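Local structure of selenium-binding protein (Sulfolobus tokodaii, 2ECE) at residues T324-S329 with L335-W340; G343-Y348 with V419-N424; L386-S389 with R394-V397. The protein has no established function, but belongs to a beta-propeller family named for selenium binding and may itself bind selenium. One frame throughout, in Å; residues are numbered along the deposited sequence.

Interaction 1: T324-S329 with L335-W340; sequences TDIDIS and LYLSLW
I326 and I328 pair with L337 and L335 in an antiparallel beta hairpin, formed by the two strands that begin one blade of the propeller, with 326-328 as the outermost strand on one side of its sheet. The strand axes are 4.7 Å apart at their closest approach. Between the two non-hydrogen-bonded pairs, D327 and Y336 make the hydrogen-bonded pair: Y336 N donates to D327 O at 2.8 Å, and D327 N returns a bond to Y336 O at 3.1 Å. One face of the hairpin is purely aliphatic. CG2 of I326 lies against CD2 of L337 at 3.6 Å, the two side chains running side by side, whereas L335 slants across I328, its CD2 4.0 Å from I328 CG1 and almost as near to I326 CB. The other face carries D327 and Y336; the tyrosine ring sets its edge, in plane, toward the carbonyl O of D327. At the far end the ladder continues through S338 N and D325 O (3.2 Å). S338 OG, held between its own backbone N and carbonyl carbon (chi1 64°), adds a weak 3.4 Å bond from D325 N, though its stronger partner is the carbonyl of Q384. T324 OG1 likewise turns to the Q384 side chain, while its methyl and hydroxyl brush the CB of W340. The buried D325 carboxylate is met by a salt bridge to R257 and by the backbone N of L386. On its aliphatic face the hairpin packs against strands 250-258 and 266-274; Y336 and S338 on its other face meet strand 386-388, and strand 344-349 continues the sheet beyond 335-339.

Interaction 2: G343-Y348 with V419-N424; sequences GEVRQY and VKLNAN
V345 and L421 meet tip to tip, CG1 of the valine 3.6 Å from CD1 of the leucine, and this is the closest approach of the contact. The same leucine methyl also lies 3.8 Å from V345 CB, so it is seated at the branch point of the valine. CG of L421 stands anti to its carbonyl carbon (chi1 -55°), which sends the branched end across to the facing strand. Farther along, the extended side chain of Q347 comes up to the methyl of A423 and the backbone of N424. V345 also touches V362 and P383, while I431 backs L421. On the face turned away from 419-424, R346 grips one oxygen of E344 side-on: NE donates to OE1 at 2.9 Å and NH2 to the same atom at 3.2 Å, both in the guanidinium plane. NH1 reaches Y348 OH at 3.0 Å, and H369 takes the other carboxylate oxygen. G343 and E344 form a G1 beta bulge opposite L339. The two faces of strand 344-348 therefore differ sharply, charges being paired within the strand on one, while a small, largely apolar contact joins neighbouring blades on the other.

Interaction 3: L386-S389 with R394-V397; sequences LEIS and RVYV
L386 and V397 form the apolar core of this antiparallel hairpin: CD2 of the leucine nestles between both valine methyls, 3.8 Å from CG1 and 3.8 Å from CG2, with the side chains running the same way. V395, on the same face, is touched more loosely, at 4.4 Å from its CG2 to I388 CG2. I388 CG2, the branch anti to the backbone N, lies beside its own carbonyl carbon and reaches the carbonyl O of R394 (3.5 Å). Between these two pairs, on the opposite face, E387 and Y396 make the hydrogen-bonded pair, with Y396 N to E387 O the shorter of its two bonds at 2.8 Å; the tyrosine ring brings its edge to that same carbonyl. The E387 carboxylate folds back on its strand, OE2 accepting from I388 N at 2.8 Å from above the carboxylate plane, while OE1 is bound by S455. The polar edge lies at the turn. S389 N donates to R394 O, and R394 N answers not to a carbonyl but to S389 OG at 3.0 Å, the serine hydroxyl extending the ladder by one rung. The R394 chain bends at chi3 (-69°) and lays its guanidinium over the serine, with OG 3.5 Å above the plane and toward its rim. Around this group, D391 is hydrogen-bonded to S389 OG and forms a salt bridge with NH1, while E25 forms one with NE and is hydrogen-bonded to Y396 OH, which sits in plane at the guanidinium edge. The chemistry thus changes along the hairpin, from aliphatic packing at L386 to a network in which two acidic partners probably balance the charge of R394 and restrict its rotation, tying the turn to the N-terminal part of the chain.

In the fold
From the N terminus, interaction 1 comes first, its short turn opening one blade of the propeller. Strand 344-349, the next strand of that blade, then begins interaction 2, whose long loop runs through the last strand of the blade and into the following one before closing at 419-424. Interaction 3, the opening hairpin of that second blade, is nested within this loop. Backbone bonds join 335-339 to 344-348, and 394-397 to 419-421, so each hairpin is built into its sheet. Between the blades, the Y336 ring packs on I388 and its OH on the methyl of A423. The carboxylates of D327 and E387 approach each other closely there.

Interaction 1: T324-S329 with L335-W340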
loop_
_atom_site.group_PDB
_atom_site.type_symbol
_atom_site.label_atom_id
_atom_site.label_comp_id
_atom_site.label_asym_id
_atom_site.label_seq_id
_atom_site.Cartn_x
_atom_site.Cartn_y
_atom_site.Cartn_z
ATOM N N THR A 324 -9.529 -0.191 -2.928
ATOM C CA THR A 324 -8.151 -0.316 -3.400
ATOM C C THR A 324 -7.074 -0.558 -2.336
ATOM O O THR A 324 -5.985 -1.034 -2.661
ATOM C CB THR A 324 -7.749 0.928 -4.207
ATOM O OG1 THR A 324 -7.998 2.100 -3.423
ATOM C CG2 THR A 324 -8.545 1.007 -5.505
ATOM N N ASP A 325 -7.355 -0.217 -1.082
ATOM C CA ASP A 325 -6.384 -0.439 -0.017
ATOM C C ASP A 325 -7.034 -0.942 1.272
ATOM O O ASP A 325 -8.210 -0.671 1.540
ATOM C CB ASP A 325 -5.598 0.848 0.284
ATOM C CG ASP A 325 -4.394 0.598 1.192
ATOM O OD1 ASP A 325 -3.658 -0.367 0.928
ATOM O OD2 ASP A 325 -4.170 1.364 2.156
ATOM N N ILE A 326 -6.260 -1.693 2.052
ATOM C CA ILE A 326 -6.708 -2.216 3.340
ATOM C C ILE A 326 -5.523 -2.139 4.296
ATOM O O ILE A 326 -4.363 -2.143 3.863
ATOM C CB ILE A 326 -7.180 -3.695 3.264
ATOM C CG1 ILE A 326 -6.093 -4.568 2.633
ATOM C CG2 ILE A 326 -8.484 -3.787 2.498
ATOM C CD1 ILE A 326 -6.310 -6.063 2.826
ATOM N N ASP A 327 -5.813 -2.066 5.589
ATOM C CA ASP A 327 -4.759 -1.991 6.588
ATOM C C ASP A 327 -5.344 -2.462 7.917
ATOM O O ASP A 327 -6.490 -2.162 8.231
ATOM C CB ASP A 327 -4.254 -0.551 6.688
ATOM C CG ASP A 327 -2.797 -0.467 7.100
ATOM O OD1 ASP A 327 -2.083 -1.486 6.996
ATOM O OD2 ASP A 327 -2.359 0.626 7.513
ATOM N N ILE A 328 -4.552 -3.203 8.685
ATOM C CA ILE A 328 -4.998 -3.746 9.967
ATOM C C ILE A 328 -4.283 -3.092 11.144
ATOM O O ILE A 328 -3.065 -2.883 11.104
ATOM C CB ILE A 328 -4.726 -5.268 10.029
ATOM C CG1 ILE A 328 -5.365 -5.963 8.825
ATOM C CG2 ILE A 328 -5.254 -5.844 11.335
ATOM C CD1 ILE A 328 -4.956 -7.415 8.684
ATOM N N SER A 329 -5.025 -2.770 12.201
ATOM C CA SER A 329 -4.398 -2.165 13.379
ATOM C C SER A 329 -3.480 -3.204 14.024
ATOM O O SER A 329 -3.702 -4.403 13.873
ATOM C CB SER A 329 -5.461 -1.697 14.382
ATOM O OG SER A 329 -6.359 -2.740 14.711
ATOM N N LEU A 335 -9.964 -3.781 10.813
ATOM C CA LEU A 335 -9.597 -3.864 9.405
ATOM C C LEU A 335 -10.155 -2.575 8.795
ATOM O O LEU A 335 -11.347 -2.294 8.923
ATOM C CB LEU A 335 -10.269 -5.094 8.779
ATOM C CG LEU A 335 -9.701 -5.851 7.567
ATOM C CD1 LEU A 335 -10.854 -6.224 6.642
ATOM C CD2 LEU A 335 -8.669 -5.020 6.830
ATOM N N TYR A 336 -9.302 -1.764 8.178
ATOM C CA TYR A 336 -9.772 -0.524 7.570
ATOM C C TYR A 336 -9.727 -0.657 6.060
ATOM O O TYR A 336 -8.781 -1.226 5.520
ATOM C CB TYR A 336 -8.913 0.663 8.012
ATOM C CG TYR A 336 -9.003 0.958 9.490
ATOM C CD1 TYR A 336 -8.209 0.267 10.408
ATOM C CD2 TYR A 336 -9.911 1.902 9.977
ATOM C CE1 TYR A 336 -8.318 0.512 11.782
ATOM C CE2 TYR A 336 -10.031 2.153 11.345
ATOM C CZ TYR A 336 -9.234 1.455 12.241
ATOM O OH TYR A 336 -9.363 1.691 13.593
ATOM N N LEU A 337 -10.756 -0.153 5.385
ATOM C CA LEU A 337 -10.799 -0.215 3.932
ATOM C C LEU A 337 -11.070 1.175 3.397
ATOM O O LEU A 337 -11.710 1.997 4.057
ATOM C CB LEU A 337 -11.937 -1.107 3.408
ATOM C CG LEU A 337 -12.533 -2.384 4.005
ATOM C CD1 LEU A 337 -13.436 -3.004 2.939
ATOM C CD2 LEU A 337 -11.470 -3.369 4.422
ATOM N N SER A 338 -10.587 1.435 2.188
ATOM C CA SER A 338 -10.849 2.706 1.545
ATOM C C SER A 338 -11.725 2.348 0.349
ATOM O O SER A 338 -11.570 1.279 -0.247
ATOM C CB SER A 338 -9.547 3.362 1.078
ATOM O OG SER A 338 -8.899 2.578 0.086
ATOM N N LEU A 339 -12.677 3.215 0.029
ATOM C CA LEU A 339 -13.546 2.995 -1.118
ATOM C C LEU A 339 -13.251 4.180 -2.016
ATOM O O LEU A 339 -13.803 5.265 -1.842
ATOM C CB LEU A 339 -15.027 2.983 -0.715
ATOM C CG LEU A 339 -15.632 1.673 -0.196
ATOM C CD1 LEU A 339 -15.098 1.362 1.195
ATOM C CD2 LEU A 339 -17.156 1.801 -0.158
ATOM N N TRP A 340 -12.354 3.957 -2.967
ATOM C CA TRP A 340 -11.919 4.989 -3.890
ATOM C C TRP A 340 -12.979 5.393 -4.909
ATOM O O TRP A 340 -12.861 6.436 -5.544
ATOM C CB TRP A 340 -10.664 4.507 -4.611
ATOM C CG TRP A 340 -9.926 5.586 -5.317
ATOM C CD1 TRP A 340 -9.305 6.665 -4.750
ATOM C CD2 TRP A 340 -9.669 5.666 -6.722
ATOM N NE1 TRP A 340 -8.667 7.410 -5.721
ATOM C CE2 TRP A 340 -8.880 6.819 -6.940
ATOM C CE3 TRP A 340 -10.034 4.876 -7.822
ATOM C CZ2 TRP A 340 -8.441 7.194 -8.208
ATOM C CZ3 TRP A 340 -9.594 5.254 -9.089
ATOM C CH2 TRP A 340 -8.810 6.402 -9.268
#

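Interaction 2: G343-Y348 with V419-N424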
loop_
_atom_site.group_PDB
_atom_site.type_symbol
_atom_site.label_atom_id
_atom_site.label_comp_id
_atom_site.label_asym_id
_atom_site.label_seq_id
_atom_site.Cartn_x
_atom_site.Cartn_y
_atom_site.Cartn_z
ATOM N N GLY A 343 -16.297 6.705 -2.105
ATOM C CA GLY A 343 -15.791 7.791 -1.280
ATOM C C GLY A 343 -15.899 7.568 0.220
ATOM O O GLY A 343 -16.497 8.376 0.936
ATOM N N GLU A 344 -15.303 6.485 0.712
ATOM C CA GLU A 344 -15.370 6.191 2.140
ATOM C C GLU A 344 -14.133 5.484 2.687
ATOM O O GLU A 344 -13.303 4.959 1.939
ATOM C CB GLU A 344 -16.572 5.282 2.449
ATOM C CG GLU A 344 -17.949 5.769 2.002
ATOM C CD GLU A 344 -19.039 4.723 2.256
ATOM O OE1 GLU A 344 -18.705 3.610 2.721
ATOM O OE2 GLU A 344 -20.226 5.005 1.989
ATOM N N VAL A 345 -14.028 5.500 4.010
ATOM C CA VAL A 345 -12.997 4.779 4.733
ATOM C C VAL A 345 -13.878 4.092 5.761
ATOM O O VAL A 345 -14.701 4.748 6.411
ATOM C CB VAL A 345 -11.990 5.682 5.481
ATOM C CG1 VAL A 345 -11.073 4.806 6.324
ATOM C CG2 VAL A 345 -11.149 6.486 4.497
ATOM N N ARG A 346 -13.743 2.776 5.876
ATOM C CA ARG A 346 -14.532 2.009 6.824
ATOM C C ARG A 346 -13.626 1.302 7.820
ATOM O O ARG A 346 -12.444 1.056 7.546
ATOM C CB ARG A 346 -15.376 0.959 6.095
ATOM C CG ARG A 346 -16.387 1.526 5.119
ATOM C CD ARG A 346 -17.237 0.413 4.525
ATOM N NE ARG A 346 -18.268 0.932 3.632
ATOM C CZ ARG A 346 -19.281 0.214 3.161
ATOM N NH1 ARG A 346 -19.410 -1.063 3.494
ATOM N NH2 ARG A 346 -20.172 0.778 2.360
ATOM N N GLN A 347 -14.196 0.979 8.976
ATOM C CA GLN A 347 -13.493 0.271 10.032
ATOM C C GLN A 347 -14.303 -0.981 10.343
ATOM O O GLN A 347 -15.481 -0.895 10.681
ATOM C CB GLN A 347 -13.394 1.132 11.293
ATOM C CG GLN A 347 -12.834 0.386 12.498
ATOM C CD GLN A 347 -13.073 1.117 13.806
ATOM O OE1 GLN A 347 -12.131 1.532 14.487
ATOM N NE2 GLN A 347 -14.337 1.281 14.163
ATOM N N TYR A 348 -13.679 -2.146 10.212
ATOM C CA TYR A 348 -14.359 -3.398 10.504
ATOM C C TYR A 348 -13.716 -4.077 11.703
ATOM O O TYR A 348 -12.498 -4.255 11.750
ATOM C CB TYR A 348 -14.299 -4.357 9.314
ATOM C CG TYR A 348 -15.207 -4.008 8.164
ATOM C CD1 TYR A 348 -14.847 -3.036 7.235
ATOM C CD2 TYR A 348 -16.431 -4.661 8.000
ATOM C CE1 TYR A 348 -15.684 -2.721 6.161
ATOM C CE2 TYR A 348 -17.276 -4.357 6.934
ATOM C CZ TYR A 348 -16.895 -3.385 6.017
ATOM O OH TYR A 348 -17.722 -3.081 4.957
ATOM N N VAL A 419 -5.707 13.376 4.908
ATOM C CA VAL A 419 -6.686 13.553 5.956
ATOM C C VAL A 419 -6.354 12.662 7.139
ATOM O O VAL A 419 -5.779 11.578 6.968
ATOM C CB VAL A 419 -8.088 13.204 5.414
ATOM C CG1 VAL A 419 -9.028 12.835 6.548
ATOM C CG2 VAL A 419 -8.639 14.388 4.625
ATOM N N LYS A 420 -6.699 13.127 8.337
ATOM C CA LYS A 420 -6.469 12.340 9.534
ATOM C C LYS A 420 -7.810 11.947 10.130
ATOM O O LYS A 420 -8.731 12.764 10.218
ATOM C CB LYS A 420 -5.653 13.105 10.578
ATOM C CG LYS A 420 -5.459 12.281 11.849
ATOM C CD LYS A 420 -4.370 12.812 12.779
ATOM C CE LYS A 420 -4.856 13.926 13.694
ATOM N NZ LYS A 420 -3.864 14.204 14.783
ATOM N N LEU A 421 -7.915 10.684 10.517
ATOM C CA LEU A 421 -9.125 10.158 11.123
ATOM C C LEU A 421 -8.763 9.749 12.542
ATOM O O LEU A 421 -7.641 9.325 12.803
ATOM C CB LEU A 421 -9.616 8.928 10.358
ATOM C CG LEU A 421 -9.868 9.057 8.854
ATOM C CD1 LEU A 421 -10.372 7.727 8.312
ATOM C CD2 LEU A 421 -10.890 10.157 8.598
ATOM N N ASN A 422 -9.708 9.892 13.461
ATOM C CA ASN A 422 -9.478 9.503 14.842
ATOM C C ASN A 422 -10.266 8.214 15.028
ATOM O O ASN A 422 -11.491 8.210 14.924
ATOM C CB ASN A 422 -9.976 10.597 15.788
ATOM C CG ASN A 422 -9.128 11.858 15.715
ATOM O OD1 ASN A 422 -9.649 12.957 15.521
ATOM N ND2 ASN A 422 -7.816 11.706 15.877
ATOM N N ALA A 423 -9.560 7.114 15.269
ATOM C CA ALA A 423 -10.213 5.820 15.438
ATOM C C ALA A 423 -10.377 5.460 16.908
ATOM O O ALA A 423 -9.467 5.662 17.718
ATOM C CB ALA A 423 -9.421 4.739 14.722
ATOM N N ASN A 424 -11.543 4.920 17.238
ATOM C CA ASN A 424 -11.859 4.533 18.606
ATOM C C ASN A 424 -11.447 3.091 18.879
ATOM O O ASN A 424 -11.927 2.166 18.225
ATOM C CB ASN A 424 -13.361 4.691 18.856
ATOM C CG ASN A 424 -13.724 4.557 20.321
ATOM O OD1 ASN A 424 -13.357 3.580 20.976
ATOM N ND2 ASN A 424 -14.452 5.540 20.844
#

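Interaction 3: L386-S389 with R394-V397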
loop_
_atom_site.group_PDB
_atom_site.type_symbol
_atom_site.label_atom_id
_atom_site.label_comp_id
_atom_site.label_asym_id
_atom_site.label_seq_id
_atom_site.Cartn_x
_atom_site.Cartn_y
_atom_site.Cartn_z
ATOM N N LEU A 386 -4.134 4.155 2.968
ATOM C CA LEU A 386 -4.401 4.389 4.381
ATOM C C LEU A 386 -3.179 3.972 5.180
ATOM O O LEU A 386 -2.384 3.140 4.729
ATOM C CB LEU A 386 -5.570 3.520 4.868
ATOM C CG LEU A 386 -6.924 3.543 4.162
ATOM C CD1 LEU A 386 -7.802 2.413 4.689
ATOM C CD2 LEU A 386 -7.587 4.892 4.396
ATOM N N GLU A 387 -3.017 4.554 6.358
ATOM C CA GLU A 387 -1.934 4.137 7.236
ATOM C C GLU A 387 -2.382 4.391 8.664
ATOM O O GLU A 387 -3.017 5.404 8.950
ATOM C CB GLU A 387 -0.631 4.861 6.938
ATOM C CG GLU A 387 0.542 4.114 7.559
ATOM C CD GLU A 387 0.402 2.610 7.381
ATOM O OE1 GLU A 387 0.724 2.105 6.284
ATOM O OE2 GLU A 387 -0.058 1.930 8.333
ATOM N N ILE A 388 -2.066 3.457 9.554
ATOM C CA ILE A 388 -2.493 3.554 10.944
ATOM C C ILE A 388 -1.334 3.690 11.916
ATOM O O ILE A 388 -0.314 3.014 11.781
ATOM C CB ILE A 388 -3.278 2.295 11.357
ATOM C CG1 ILE A 388 -4.240 1.881 10.242
ATOM C CG2 ILE A 388 -4.039 2.561 12.650
ATOM C CD1 ILE A 388 -4.714 0.425 10.348
ATOM N N SER A 389 -1.501 4.557 12.911
ATOM C CA SER A 389 -0.471 4.737 13.920
ATOM C C SER A 389 -0.354 3.409 14.664
ATOM O O SER A 389 -1.282 2.603 14.659
ATOM C CB SER A 389 -0.872 5.850 14.891
ATOM O OG SER A 389 -2.145 5.583 15.458
ATOM N N ARG A 394 -4.944 6.766 15.249
ATOM C CA ARG A 394 -4.971 7.688 14.112
ATOM C C ARG A 394 -4.818 6.985 12.761
ATOM O O ARG A 394 -3.968 6.106 12.600
ATOM C CB ARG A 394 -3.859 8.732 14.278
ATOM C CG ARG A 394 -3.905 9.482 15.619
ATOM C CD ARG A 394 -2.624 10.263 15.879
ATOM N NE ARG A 394 -1.479 9.385 16.127
ATOM C CZ ARG A 394 -1.274 8.711 17.258
ATOM N NH1 ARG A 394 -2.134 8.807 18.267
ATOM N NH2 ARG A 394 -0.199 7.943 17.387
ATOM N N VAL A 395 -5.653 7.375 11.799
ATOM C CA VAL A 395 -5.600 6.805 10.457
ATOM C C VAL A 395 -5.351 7.946 9.477
ATOM O O VAL A 395 -6.107 8.913 9.433
ATOM C CB VAL A 395 -6.924 6.105 10.066
ATOM C CG1 VAL A 395 -6.776 5.448 8.691
ATOM C CG2 VAL A 395 -7.301 5.066 11.110
ATOM N N TYR A 396 -4.272 7.847 8.711
ATOM C CA TYR A 396 -3.940 8.876 7.739
ATOM C C TYR A 396 -4.466 8.411 6.385
ATOM O O TYR A 396 -4.392 7.229 6.056
ATOM C CB TYR A 396 -2.432 9.092 7.723
ATOM C CG TYR A 396 -1.909 9.613 9.048
ATOM C CD1 TYR A 396 -1.937 10.975 9.342
ATOM C CD2 TYR A 396 -1.433 8.737 10.031
ATOM C CE1 TYR A 396 -1.504 11.456 10.579
ATOM C CE2 TYR A 396 -0.998 9.212 11.275
ATOM C CZ TYR A 396 -1.035 10.569 11.539
ATOM O OH TYR A 396 -0.582 11.047 12.750
ATOM N N VAL A 397 -4.999 9.346 5.605
ATOM C CA VAL A 397 -5.599 9.014 4.318
ATOM C C VAL A 397 -5.155 9.921 3.170
ATOM O O VAL A 397 -5.158 11.146 3.317
ATOM C CB VAL A 397 -7.140 9.124 4.413
ATOM C CG1 VAL A 397 -7.786 8.521 3.177
ATOM C CG2 VAL A 397 -7.641 8.451 5.695
#